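Local coordinates for protein P450 epoxidase (Sorangium cellulosum, PDB 1Q5D) that binds a haem (protoporphyrin IX containing iron) within the helix-rich fold of the cytochrome P450 family, at residues L162-P165 against A166-E170; D224-T227 against M228-Q231; S237-T241 against K242-A246; F265-L268 against N269-S273. One frame throughout, in Å; residues are numbered along the deposited sequence.

Contact 1 (L162-P165 against A166-E170)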
ATOM      1  N   LEU A 162      14.656   8.175   6.096  1.00 33.63           N
ATOM      2  CA  LEU A 162      14.624   8.520   7.511  1.00 34.22           C
ATOM      3  C   LEU A 162      16.031   8.570   8.127  1.00 34.72           C
ATOM      4  O   LEU A 162      16.183   8.916   9.296  1.00 33.33           O
ATOM      5  CB  LEU A 162      13.798   7.482   8.278  1.00 33.97           C
ATOM      6  CG  LEU A 162      12.317   7.714   8.602  1.00 34.57           C
ATOM      7  CD1 LEU A 162      11.606   8.775   7.765  1.00 33.83           C
ATOM      8  CD2 LEU A 162      11.552   6.372   8.610  1.00 34.26           C
ATOM      9  N   LYS A 163      17.035   8.201   7.334  1.00 35.56           N
ATOM     10  CA  LYS A 163      18.421   8.118   7.777  1.00 36.66           C
ATOM     11  C   LYS A 163      18.560   7.189   8.981  1.00 37.49           C
ATOM     12  O   LYS A 163      19.149   7.539  10.008  1.00 38.53           O
ATOM     13  CB  LYS A 163      19.004   9.519   8.021  1.00 36.77           C
ATOM     14  CG  LYS A 163      18.980  10.380   6.747  1.00 37.19           C
ATOM     15  CD  LYS A 163      19.987  11.523   6.805  1.00 37.81           C
ATOM     16  CE  LYS A 163      20.050  12.280   5.474  1.00 37.76           C
ATOM     17  NZ  LYS A 163      18.736  12.870   5.092  1.00 37.26           N
ATOM     18  N   VAL A 164      17.991   5.995   8.838  1.00 37.52           N
ATOM     19  CA  VAL A 164      18.113   4.937   9.832  1.00 37.97           C
ATOM     20  C   VAL A 164      19.079   3.899   9.272  1.00 38.66           C
ATOM     21  O   VAL A 164      19.013   3.571   8.101  1.00 39.11           O
ATOM     22  CB  VAL A 164      16.730   4.294  10.123  1.00 37.54           C
ATOM     23  CG1 VAL A 164      16.852   3.088  11.043  1.00 37.87           C
ATOM     24  CG2 VAL A 164      15.788   5.305  10.708  1.00 37.34           C
ATOM     25  N   PRO A 165      19.999   3.411  10.096  1.00 40.34           N
ATOM     26  CA  PRO A 165      20.990   2.407   9.666  1.00 40.92           C
ATOM     27  C   PRO A 165      20.356   1.117   9.142  1.00 41.81           C
ATOM     28  O   PRO A 165      19.320   0.694   9.664  1.00 41.43           O
ATOM     29  CB  PRO A 165      21.766   2.105  10.956  1.00 41.18           C
ATOM     30  CG  PRO A 165      21.544   3.304  11.825  1.00 41.26           C
ATOM     31  CD  PRO A 165      20.165   3.804  11.510  1.00 40.82           C
ATOM     32  N   ALA A 166      20.977   0.489   8.143  1.00 42.72           N
ATOM     33  CA  ALA A 166      20.452  -0.748   7.557  1.00 43.93           C
ATOM     34  C   ALA A 166      20.260  -1.848   8.605  1.00 45.92           C
ATOM     35  O   ALA A 166      19.522  -2.818   8.386  1.00 45.38           O
ATOM     36  CB  ALA A 166      21.354  -1.232   6.419  1.00 43.56           C
ATOM     37  N   GLU A 167      20.918  -1.682   9.750  1.00 46.89           N
ATOM     38  CA  GLU A 167      20.836  -2.652  10.831  1.00 48.81           C
ATOM     39  C   GLU A 167      19.407  -2.779  11.380  1.00 47.58           C
ATOM     40  O   GLU A 167      18.992  -3.861  11.789  1.00 48.05           O
ATOM     41  CB  GLU A 167      21.802  -2.256  11.951  1.00 51.34           C
ATOM     42  CG  GLU A 167      22.024  -3.326  13.005  1.00 54.24           C
ATOM     43  CD  GLU A 167      22.599  -2.762  14.293  1.00 55.94           C
ATOM     44  OE1 GLU A 167      22.837  -3.558  15.227  1.00 56.89           O
ATOM     45  OE2 GLU A 167      22.816  -1.529  14.375  1.00 57.09           O
ATOM     46  N   CYS A 168      18.672  -1.670  11.377  1.00 45.53           N
ATOM     47  CA  CYS A 168      17.316  -1.607  11.934  1.00 43.83           C
ATOM     48  C   CYS A 168      16.219  -2.002  10.954  1.00 41.97           C
ATOM     49  O   CYS A 168      15.034  -1.997  11.297  1.00 40.96           O
ATOM     50  CB  CYS A 168      17.016  -0.189  12.411  1.00 44.14           C
ATOM     51  SG  CYS A 168      18.182   0.471  13.615  1.00 46.52           S
ATOM     52  N   ASP A 169      16.611  -2.340   9.738  1.00 40.49           N
ATOM     53  CA  ASP A 169      15.642  -2.573   8.676  1.00 40.03           C
ATOM     54  C   ASP A 169      14.658  -3.687   9.006  1.00 40.03           C
ATOM     55  O   ASP A 169      13.453  -3.505   8.883  1.00 38.70           O
ATOM     56  CB  ASP A 169      16.357  -2.870   7.370  1.00 39.62           C
ATOM     57  CG  ASP A 169      16.794  -1.602   6.649  1.00 39.16           C
ATOM     58  OD1 ASP A 169      17.302  -1.718   5.527  1.00 39.73           O
ATOM     59  OD2 ASP A 169      16.677  -0.455   7.129  1.00 38.87           O
ATOM     60  N   GLU A 170      15.184  -4.833   9.422  1.00 41.07           N
ATOM     61  CA  GLU A 170      14.356  -6.006   9.688  1.00 42.53           C
ATOM     62  C   GLU A 170      13.343  -5.755  10.788  1.00 41.08           C
ATOM     63  O   GLU A 170      12.196  -6.178  10.682  1.00 41.30           O
ATOM     64  CB  GLU A 170      15.225  -7.223  10.022  1.00 45.85           C
ATOM     65  CG  GLU A 170      15.650  -8.015   8.791  1.00 49.64           C
ATOM     66  CD  GLU A 170      14.465  -8.460   7.957  1.00 52.18           C
ATOM     67  OE1 GLU A 170      13.470  -8.944   8.548  1.00 53.45           O
ATOM     68  OE2 GLU A 170      14.522  -8.326   6.709  1.00 53.93           O
TER
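The flat peptide group between Pro165 and Ala166 is met from one face by Cys168: the donor Cys168 N stands 42° out of the carbonyl plane and gives a hydrogen bond to Pro165 O, 3.0 Å long with an N-H...O angle of 159°. The ring carbon Pro165 CD comes to 4.4 Å from Cys168 SG, a loose apolar approach. The carboxylate of Asp169 finds its bonds outside the turn, its OD1 in a salt bridge with Arg156 and its OD2 in a hydrogen bond with Ser159. All this belongs to the link between helix 154-161, which ends in a Schellman motif at Lys163, and helix 169-182, whose start is preceded by the 3-10 segment 166-168; here Asp169 N bonds back to Ala166 O at 3.2 Å. Cys168 turns its side chain toward the incoming chain, and its CB meets Val164 CG1 at 3.6 Å, with Cys168 SG at 3.9 Å from the same methyl. Val164 offers this methyl because CG1 is anti to the backbone N (chi1 174°). The valine also packs on Val212 of helix 195-218, and its backbone O accepts from Arg156 NH2.

Contact 2 (D224-T227 against M228-Q231)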
ATOM      1  N   ASP A 224      16.678  17.133   5.729  1.00 40.09           N
ATOM      2  CA  ASP A 224      16.338  15.870   6.366  1.00 37.51           C
ATOM      3  C   ASP A 224      14.882  15.892   6.783  1.00 35.93           C
ATOM      4  O   ASP A 224      14.431  16.838   7.422  1.00 36.70           O
ATOM      5  CB  ASP A 224      17.253  15.648   7.575  1.00 37.18           C
ATOM      6  CG  ASP A 224      16.956  14.353   8.299  1.00 36.16           C
ATOM      7  OD1 ASP A 224      17.157  13.282   7.696  1.00 36.73           O
ATOM      8  OD2 ASP A 224      16.524  14.313   9.463  1.00 36.10           O
ATOM      9  N   VAL A 225      14.134  14.861   6.403  1.00 35.86           N
ATOM     10  CA  VAL A 225      12.688  14.860   6.612  1.00 33.52           C
ATOM     11  C   VAL A 225      12.346  14.872   8.088  1.00 32.69           C
ATOM     12  O   VAL A 225      11.553  15.708   8.557  1.00 32.27           O
ATOM     13  CB  VAL A 225      12.003  13.615   5.973  1.00 34.76           C
ATOM     14  CG1 VAL A 225      10.526  13.562   6.364  1.00 35.84           C
ATOM     15  CG2 VAL A 225      12.158  13.636   4.481  1.00 35.46           C
ATOM     16  N   LEU A 226      12.943  13.941   8.824  1.00 31.65           N
ATOM     17  CA  LEU A 226      12.708  13.857  10.273  1.00 30.86           C
ATOM     18  C   LEU A 226      13.101  15.139  11.003  1.00 29.84           C
ATOM     19  O   LEU A 226      12.335  15.658  11.818  1.00 30.76           O
ATOM     20  CB  LEU A 226      13.428  12.656  10.881  1.00 29.67           C
ATOM     21  CG  LEU A 226      12.782  11.284  10.674  1.00 30.71           C
ATOM     22  CD1 LEU A 226      13.504  10.240  11.528  1.00 30.23           C
ATOM     23  CD2 LEU A 226      11.267  11.299  11.005  1.00 28.53           C
ATOM     24  N   THR A 227      14.290  15.658  10.717  1.00 30.49           N
ATOM     25  CA  THR A 227      14.688  16.929  11.327  1.00 30.64           C
ATOM     26  C   THR A 227      13.638  17.996  11.049  1.00 30.77           C
ATOM     27  O   THR A 227      13.250  18.761  11.937  1.00 30.94           O
ATOM     28  CB  THR A 227      16.051  17.389  10.781  1.00 30.71           C
ATOM     29  OG1 THR A 227      17.070  16.504  11.246  1.00 31.57           O
ATOM     30  CG2 THR A 227      16.460  18.748  11.371  1.00 30.71           C
ATOM     31  N   MET A 228      13.183  18.052   9.799  1.00 32.15           N
ATOM     32  CA  MET A 228      12.163  19.025   9.411  1.00 33.62           C
ATOM     33  C   MET A 228      10.898  18.859  10.250  1.00 32.93           C
ATOM     34  O   MET A 228      10.350  19.842  10.770  1.00 33.14           O
ATOM     35  CB  MET A 228      11.842  18.902   7.911  1.00 36.27           C
ATOM     36  CG  MET A 228      10.820  19.921   7.418  1.00 39.48           C
ATOM     37  SD  MET A 228       9.120  19.355   7.682  1.00 42.64           S
ATOM     38  CE  MET A 228       9.113  17.896   6.574  1.00 41.39           C
ATOM     39  N   LEU A 229      10.442  17.618  10.396  1.00 32.03           N
ATOM     40  CA  LEU A 229       9.252  17.342  11.195  1.00 32.25           C
ATOM     41  C   LEU A 229       9.493  17.736  12.653  1.00 33.39           C
ATOM     42  O   LEU A 229       8.651  18.376  13.289  1.00 33.26           O
ATOM     43  CB  LEU A 229       8.845  15.856  11.087  1.00 31.79           C
ATOM     44  CG  LEU A 229       8.361  15.416   9.702  1.00 32.50           C
ATOM     45  CD1 LEU A 229       8.229  13.876   9.606  1.00 32.64           C
ATOM     46  CD2 LEU A 229       7.042  16.109   9.341  1.00 32.23           C
ATOM     47  N   LEU A 230      10.660  17.385  13.170  1.00 34.19           N
ATOM     48  CA  LEU A 230      10.962  17.687  14.568  1.00 36.41           C
ATOM     49  C   LEU A 230      10.952  19.191  14.844  1.00 38.26           C
ATOM     50  O   LEU A 230      10.442  19.634  15.871  1.00 38.52           O
ATOM     51  CB  LEU A 230      12.286  17.049  14.967  1.00 35.31           C
ATOM     52  CG  LEU A 230      12.178  15.525  15.029  1.00 34.93           C
ATOM     53  CD1 LEU A 230      13.530  14.831  14.792  1.00 34.91           C
ATOM     54  CD2 LEU A 230      11.538  15.092  16.335  1.00 33.97           C
ATOM     55  N   GLN A 231      11.477  19.969  13.903  1.00 40.49           N
ATOM     56  CA  GLN A 231      11.488  21.417  14.038  1.00 43.65           C
ATOM     57  C   GLN A 231      10.079  21.991  14.001  1.00 44.42           C
ATOM     58  O   GLN A 231       9.744  22.876  14.791  1.00 45.30           O
ATOM     59  CB  GLN A 231      12.349  22.043  12.953  1.00 44.58           C
ATOM     60  CG  GLN A 231      13.819  21.759  13.120  1.00 46.83           C
ATOM     61  CD  GLN A 231      14.647  22.417  12.037  1.00 48.63           C
ATOM     62  OE1 GLN A 231      15.876  22.373  12.072  1.00 50.27           O
ATOM     63  NE2 GLN A 231      13.977  23.040  11.075  1.00 49.64           N
TER
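Four consecutive backbone bonds of the i to i+4 kind join 224-227 to 228-231, from Met228 N to Asp224 O (2.9 Å) up to Gln231 N to Thr227 O (2.9 Å). This is the first part of helix 225-234, N-capped by Asp224. Its OD2 takes two bonds, from Thr227 N at 2.9 Å and from Thr227 OG1 at 2.9 Å, which arrive from opposite faces of the carboxylate; the amide stands 36° out of that plane, the hydroxyl on the anti side and also tilted from the plane. OD2 is also in a salt bridge with Arg216, and Thr227 OG1 accepts in turn from Leu221 N, so this buried hydroxyl is used both ways. The charge at the cap probably also suits the positive end of the helix dipole. On the apolar side Val225 and Leu229 run alongside each other, with Val225 CG1 4.0 Å from Leu229 CD1, while Leu226 CD2 reaches the same Leu229 methyl at 4.2 Å. Leu229 continues this packing onto Leu109 of helix 100-110. One turn on from Thr227, the extended chain of Gln231 slants across the threonine, its OE1 3.7 Å from the methyl Thr227 CG2.

Contact 3 (S237-T241 against K242-A246)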
ATOM      1  N   SER A 237       2.595  25.941  16.303  1.00 64.96           N
ATOM      2  CA  SER A 237       1.650  24.840  16.346  1.00 63.75           C
ATOM      3  C   SER A 237       1.388  24.330  14.937  1.00 61.99           C
ATOM      4  O   SER A 237       0.292  24.498  14.405  1.00 62.13           O
ATOM      5  CB  SER A 237       0.340  25.275  17.012  1.00 64.31           C
ATOM      6  OG  SER A 237       0.551  26.363  17.903  1.00 65.21           O
ATOM      7  N   ARG A 238       2.408  23.724  14.334  1.00 59.69           N
ATOM      8  CA  ARG A 238       2.282  23.146  12.999  1.00 57.31           C
ATOM      9  C   ARG A 238       2.253  21.614  13.042  1.00 54.56           C
ATOM     10  O   ARG A 238       1.824  20.969  12.083  1.00 54.07           O
ATOM     11  CB  ARG A 238       3.396  23.636  12.066  1.00 58.54           C
ATOM     12  CG  ARG A 238       4.519  24.419  12.747  1.00 60.13           C
ATOM     13  CD  ARG A 238       5.415  25.197  11.770  1.00 61.21           C
ATOM     14  NE  ARG A 238       6.836  25.050  12.086  1.00 62.07           N
ATOM     15  CZ  ARG A 238       7.794  24.862  11.182  1.00 62.56           C
ATOM     16  NH1 ARG A 238       7.493  24.799   9.890  1.00 62.76           N
ATOM     17  NH2 ARG A 238       9.057  24.737  11.569  1.00 62.78           N
ATOM     18  N   LEU A 239       2.692  21.042  14.161  1.00 51.28           N
ATOM     19  CA  LEU A 239       2.708  19.589  14.327  1.00 48.44           C
ATOM     20  C   LEU A 239       2.887  19.213  15.797  1.00 47.19           C
ATOM     21  O   LEU A 239       3.793  19.720  16.465  1.00 47.94           O
ATOM     22  CB  LEU A 239       3.834  18.982  13.482  1.00 46.91           C
ATOM     23  CG  LEU A 239       3.922  17.460  13.321  1.00 46.29           C
ATOM     24  CD1 LEU A 239       2.710  16.915  12.564  1.00 45.96           C
ATOM     25  CD2 LEU A 239       5.216  17.102  12.611  1.00 45.38           C
ATOM     26  N   SER A 240       2.019  18.342  16.303  1.00 44.72           N
ATOM     27  CA  SER A 240       2.147  17.849  17.677  1.00 43.01           C
ATOM     28  C   SER A 240       3.053  16.618  17.751  1.00 42.38           C
ATOM     29  O   SER A 240       3.295  15.946  16.748  1.00 40.46           O
ATOM     30  CB  SER A 240       0.774  17.506  18.259  1.00 43.17           C
ATOM     31  OG  SER A 240       0.337  16.229  17.797  1.00 41.89           O
ATOM     32  N   THR A 241       3.546  16.319  18.950  1.00 42.21           N
ATOM     33  CA  THR A 241       4.386  15.145  19.150  1.00 41.81           C
ATOM     34  C   THR A 241       3.652  13.865  18.726  1.00 40.49           C
ATOM     35  O   THR A 241       4.220  13.017  18.052  1.00 40.61           O
ATOM     36  CB  THR A 241       4.862  15.075  20.628  1.00 42.74           C
ATOM     37  OG1 THR A 241       5.762  16.164  20.879  1.00 43.46           O
ATOM     38  CG2 THR A 241       5.733  13.841  20.883  1.00 42.16           C
ATOM     39  N   LYS A 242       2.384  13.736  19.102  1.00 39.58           N
ATOM     40  CA  LYS A 242       1.630  12.522  18.778  1.00 38.21           C
ATOM     41  C   LYS A 242       1.347  12.427  17.276  1.00 36.39           C
ATOM     42  O   LYS A 242       1.348  11.341  16.709  1.00 34.49           O
ATOM     43  CB  LYS A 242       0.326  12.453  19.570  1.00 39.44           C
ATOM     44  CG  LYS A 242       0.504  12.055  21.037  1.00 41.15           C
ATOM     45  CD  LYS A 242      -0.752  12.420  21.810  1.00 42.60           C
ATOM     46  CE  LYS A 242      -0.679  11.982  23.264  1.00 43.96           C
ATOM     47  NZ  LYS A 242      -2.050  11.886  23.825  1.00 44.84           N
ATOM     48  N   GLU A 243       1.105  13.571  16.644  1.00 35.15           N
ATOM     49  CA  GLU A 243       0.884  13.615  15.201  1.00 34.79           C
ATOM     50  C   GLU A 243       2.169  13.182  14.504  1.00 33.55           C
ATOM     51  O   GLU A 243       2.145  12.419  13.538  1.00 32.05           O
ATOM     52  CB  GLU A 243       0.494  15.032  14.750  1.00 34.66           C
ATOM     53  CG  GLU A 243      -0.966  15.405  14.969  1.00 35.44           C
ATOM     54  CD  GLU A 243      -1.214  16.900  14.795  1.00 37.23           C
ATOM     55  OE1 GLU A 243      -2.388  17.334  14.828  1.00 37.42           O
ATOM     56  OE2 GLU A 243      -0.232  17.650  14.623  1.00 37.77           O
ATOM     57  N   LEU A 244       3.293  13.688  14.999  1.00 32.77           N
ATOM     58  CA  LEU A 244       4.584  13.382  14.393  1.00 32.06           C
ATOM     59  C   LEU A 244       4.895  11.888  14.497  1.00 31.01           C
ATOM     60  O   LEU A 244       5.307  11.247  13.526  1.00 29.54           O
ATOM     61  CB  LEU A 244       5.682  14.229  15.048  1.00 33.33           C
ATOM     62  CG  LEU A 244       7.078  13.977  14.495  1.00 34.64           C
ATOM     63  CD1 LEU A 244       8.002  15.181  14.700  1.00 34.73           C
ATOM     64  CD2 LEU A 244       7.657  12.715  15.137  1.00 35.01           C
ATOM     65  N   VAL A 245       4.691  11.319  15.680  1.00 30.56           N
ATOM     66  CA  VAL A 245       4.976   9.900  15.868  1.00 30.62           C
ATOM     67  C   VAL A 245       4.020   9.072  15.018  1.00 30.07           C
ATOM     68  O   VAL A 245       4.425   8.107  14.379  1.00 29.53           O
ATOM     69  CB  VAL A 245       4.881   9.483  17.355  1.00 30.19           C
ATOM     70  CG1 VAL A 245       5.095   7.974  17.507  1.00 30.78           C
ATOM     71  CG2 VAL A 245       5.931  10.235  18.166  1.00 31.70           C
ATOM     72  N   ALA A 246       2.756   9.486  14.982  1.00 30.19           N
ATOM     73  CA  ALA A 246       1.763   8.762  14.192  1.00 29.81           C
ATOM     74  C   ALA A 246       2.100   8.830  12.707  1.00 28.34           C
ATOM     75  O   ALA A 246       1.852   7.883  11.977  1.00 28.19           O
ATOM     76  CB  ALA A 246       0.395   9.295  14.434  1.00 29.21           C
TER
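Glu243 folds its side chain back alongside Ser240, and each of its atoms has a neighbour there. CB lies 3.6 Å from Leu239 CD1 and also beside Ser240 OG; CG, anti to the carbonyl carbon, comes to 3.2 Å from the same OG. From there the extended chain carries CD past the serine, and at the tip OE2 accepts from Ser240 N at 2.9 Å. That bond is nearly straight, 172° at the hydrogen, although the donor stands 42° out of the carboxylate plane. The other oxygen, OE1, forms a salt bridge with Arg105 of helix 100-110. Ser240 answers in kind: its OG, flanked by its own N and C (chi1 80°), accepts from Glu243 N at 3.0 Å. The two reciprocal bonds make a capping box, with Ser240 as N-cap of helix 241-255. The regular helix bonds begin right behind it, as Leu244 N donates to Ser240 O and Val245 N to Thr241 O. Leu239, just ahead of the cap, closes the apolar side; its CD2 packs on Leu244 CB at 3.8 Å, the two side chains crossing at about a right angle. Both leucines also touch Leu229 of helix 225-234. Because one carboxylate oxygen holds the cap while the other pairs with an arginine, Glu243 is held through both of its carboxylate oxygens. The nearby positive charge would be expected to keep it ionised, and so to keep OE2 a good acceptor for the serine amide.

Contact 4 (F265-L268 against N269-S273)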
ATOM      1  N   PHE A 265       4.097  -8.240  -7.915  1.00 27.66           N
ATOM      2  CA  PHE A 265       3.040  -8.293  -8.918  1.00 27.33           C
ATOM      3  C   PHE A 265       3.594  -7.821 -10.288  1.00 28.38           C
ATOM      4  O   PHE A 265       3.195  -8.317 -11.339  1.00 28.28           O
ATOM      5  CB  PHE A 265       1.880  -7.387  -8.514  1.00 27.93           C
ATOM      6  CG  PHE A 265       0.809  -8.059  -7.667  1.00 28.99           C
ATOM      7  CD1 PHE A 265       1.121  -8.685  -6.470  1.00 29.34           C
ATOM      8  CD2 PHE A 265      -0.508  -8.022  -8.063  1.00 29.81           C
ATOM      9  CE1 PHE A 265       0.112  -9.282  -5.684  1.00 29.92           C
ATOM     10  CE2 PHE A 265      -1.521  -8.619  -7.288  1.00 29.81           C
ATOM     11  CZ  PHE A 265      -1.195  -9.245  -6.097  1.00 30.07           C
ATOM     12  N   ALA A 266       4.509  -6.860 -10.269  1.00 27.50           N
ATOM     13  CA  ALA A 266       5.076  -6.356 -11.526  1.00 28.09           C
ATOM     14  C   ALA A 266       5.858  -7.449 -12.237  1.00 28.83           C
ATOM     15  O   ALA A 266       5.665  -7.668 -13.440  1.00 30.32           O
ATOM     16  CB  ALA A 266       5.946  -5.108 -11.286  1.00 27.52           C
ATOM     17  N   VAL A 267       6.723  -8.138 -11.496  1.00 28.78           N
ATOM     18  CA  VAL A 267       7.508  -9.240 -12.045  1.00 30.40           C
ATOM     19  C   VAL A 267       6.594 -10.357 -12.532  1.00 31.69           C
ATOM     20  O   VAL A 267       6.781 -10.881 -13.628  1.00 31.46           O
ATOM     21  CB  VAL A 267       8.519  -9.803 -11.005  1.00 30.12           C
ATOM     22  CG1 VAL A 267       9.070 -11.150 -11.466  1.00 30.92           C
ATOM     23  CG2 VAL A 267       9.675  -8.797 -10.746  1.00 30.58           C
ATOM     24  N   LEU A 268       5.598 -10.712 -11.718  1.00 32.95           N
ATOM     25  CA  LEU A 268       4.629 -11.741 -12.090  1.00 32.57           C
ATOM     26  C   LEU A 268       3.938 -11.400 -13.410  1.00 33.39           C
ATOM     27  O   LEU A 268       3.849 -12.237 -14.319  1.00 33.19           O
ATOM     28  CB  LEU A 268       3.576 -11.918 -10.986  1.00 33.10           C
ATOM     29  CG  LEU A 268       2.438 -12.886 -11.320  1.00 34.08           C
ATOM     30  CD1 LEU A 268       2.990 -14.207 -11.880  1.00 35.22           C
ATOM     31  CD2 LEU A 268       1.576 -13.154 -10.085  1.00 34.07           C
ATOM     32  N   ASN A 269       3.435 -10.177 -13.508  1.00 33.08           N
ATOM     33  CA  ASN A 269       2.685  -9.767 -14.675  1.00 33.44           C
ATOM     34  C   ASN A 269       3.530  -9.629 -15.929  1.00 33.81           C
ATOM     35  O   ASN A 269       3.026  -9.820 -17.025  1.00 34.76           O
ATOM     36  CB  ASN A 269       1.892  -8.486 -14.400  1.00 33.27           C
ATOM     37  CG  ASN A 269       0.566  -8.769 -13.737  1.00 33.63           C
ATOM     38  OD1 ASN A 269      -0.406  -9.149 -14.392  1.00 34.40           O
ATOM     39  ND2 ASN A 269       0.514  -8.576 -12.432  1.00 33.12           N
ATOM     40  N   LEU A 270       4.813  -9.329 -15.767  1.00 34.74           N
ATOM     41  CA  LEU A 270       5.717  -9.243 -16.913  1.00 36.48           C
ATOM     42  C   LEU A 270       6.165 -10.633 -17.364  1.00 38.09           C
ATOM     43  O   LEU A 270       6.378 -10.859 -18.551  1.00 39.05           O
ATOM     44  CB  LEU A 270       6.924  -8.343 -16.601  1.00 35.46           C
ATOM     45  CG  LEU A 270       6.579  -6.858 -16.529  1.00 35.32           C
ATOM     46  CD1 LEU A 270       7.768  -6.004 -16.019  1.00 35.39           C
ATOM     47  CD2 LEU A 270       6.060  -6.328 -17.870  1.00 35.63           C
ATOM     48  N   LEU A 271       6.294 -11.571 -16.425  1.00 39.24           N
ATOM     49  CA  LEU A 271       6.520 -12.973 -16.790  1.00 39.54           C
ATOM     50  C   LEU A 271       5.299 -13.555 -17.505  1.00 40.79           C
ATOM     51  O   LEU A 271       5.445 -14.353 -18.434  1.00 41.45           O
ATOM     52  CB  LEU A 271       6.844 -13.819 -15.564  1.00 38.38           C
ATOM     53  CG  LEU A 271       8.139 -13.486 -14.824  1.00 37.77           C
ATOM     54  CD1 LEU A 271       8.276 -14.348 -13.591  1.00 36.23           C
ATOM     55  CD2 LEU A 271       9.356 -13.652 -15.737  1.00 36.69           C
ATOM     56  N   ARG A 272       4.105 -13.143 -17.076  1.00 41.53           N
ATOM     57  CA  ARG A 272       2.842 -13.609 -17.666  1.00 43.22           C
ATOM     58  C   ARG A 272       2.504 -13.005 -19.035  1.00 43.52           C
ATOM     59  O   ARG A 272       1.719 -13.583 -19.785  1.00 43.85           O
ATOM     60  CB  ARG A 272       1.675 -13.340 -16.712  1.00 43.70           C
ATOM     61  CG  ARG A 272       1.418 -14.442 -15.720  1.00 45.04           C
ATOM     62  CD  ARG A 272       0.328 -14.105 -14.726  1.00 46.32           C
ATOM     63  NE  ARG A 272       0.289 -15.043 -13.609  1.00 47.25           N
ATOM     64  CZ  ARG A 272      -0.521 -14.909 -12.565  1.00 48.11           C
ATOM     65  NH1 ARG A 272      -1.352 -13.869 -12.500  1.00 47.92           N
ATOM     66  NH2 ARG A 272      -0.497 -15.806 -11.580  1.00 48.62           N
ATOM     67  N   SER A 273       3.059 -11.841 -19.353  1.00 44.67           N
ATOM     68  CA  SER A 273       2.843 -11.226 -20.668  1.00 45.80           C
ATOM     69  C   SER A 273       4.159 -10.994 -21.405  1.00 46.18           C
ATOM     70  O   SER A 273       4.762  -9.922 -21.296  1.00 45.85           O
ATOM     71  CB  SER A 273       2.095  -9.900 -20.539  1.00 46.35           C
ATOM     72  OG  SER A 273       0.847 -10.079 -19.890  1.00 48.55           O
TER
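Helix 257-272, which probably corresponds to the later part of the long central helix of cytochromes P450, ends in the turns from Phe265 to Arg272, before Ser273, the N-cap position of the next helix. Phe265 O is gripped twice by one residue. Asn269 N bonds to it at 2.9 Å in the usual helical way, and Asn269 ND2 adds a second bond of 2.9 Å from the opposite face of the carbonyl plane. The carbonyl oxygen lies close to the plane of the asparagine amide, while ND2 also has a weak bond to Asp298. Further on, Arg272 N bonds to Leu268 O, and the two side chains slant across each other. The methyl Leu268 CD2 sits 3.6 Å above the guanidinium plane of Arg272, displaced from the centre of the group, and Leu268 CD1 lies 3.3 Å from Arg272 NE. This placement follows from Leu268 CG standing anti to the backbone N (chi1 175°), with the arginine extended from CG to NE. On another side Val267 CG1 packs against Leu271 CD1 at 3.9 Å, the two running alongside each other; Val267 touches Leu409 and Leu271 touches Val411 of strand 406-412. The second bond to Phe265 O restrains the rotation of the buried Asn269 amide, whereas the leucine offers the arginine an apolar surface over one face, which makes no demand on its N-H groups.

Overall arrangement
Contacts 1, 2 and 3 follow one another in the chain; contact 2 touches both of the others, which do not touch each other. Contacts 1 and 2, centres about 17 Å apart, are joined by a salt bridge from Lys163 NZ to Asp224 OD1 (3.1 Å) and by Leu226 CD1 packing on Leu162 O. Contacts 2 and 3 lie closer, about 11 Å between centres, with Leu244 CD1 3.6 Å from Leu229 O. Contact 4 stands apart, across the chain's centre from contacts 2 and 3, its centre about 38 and 40 Å from theirs. The haem is about 10 Å from the side chains of both Val225 and Phe265; Phe265 and Glu243 are each about 11 Å from the ligand EPB.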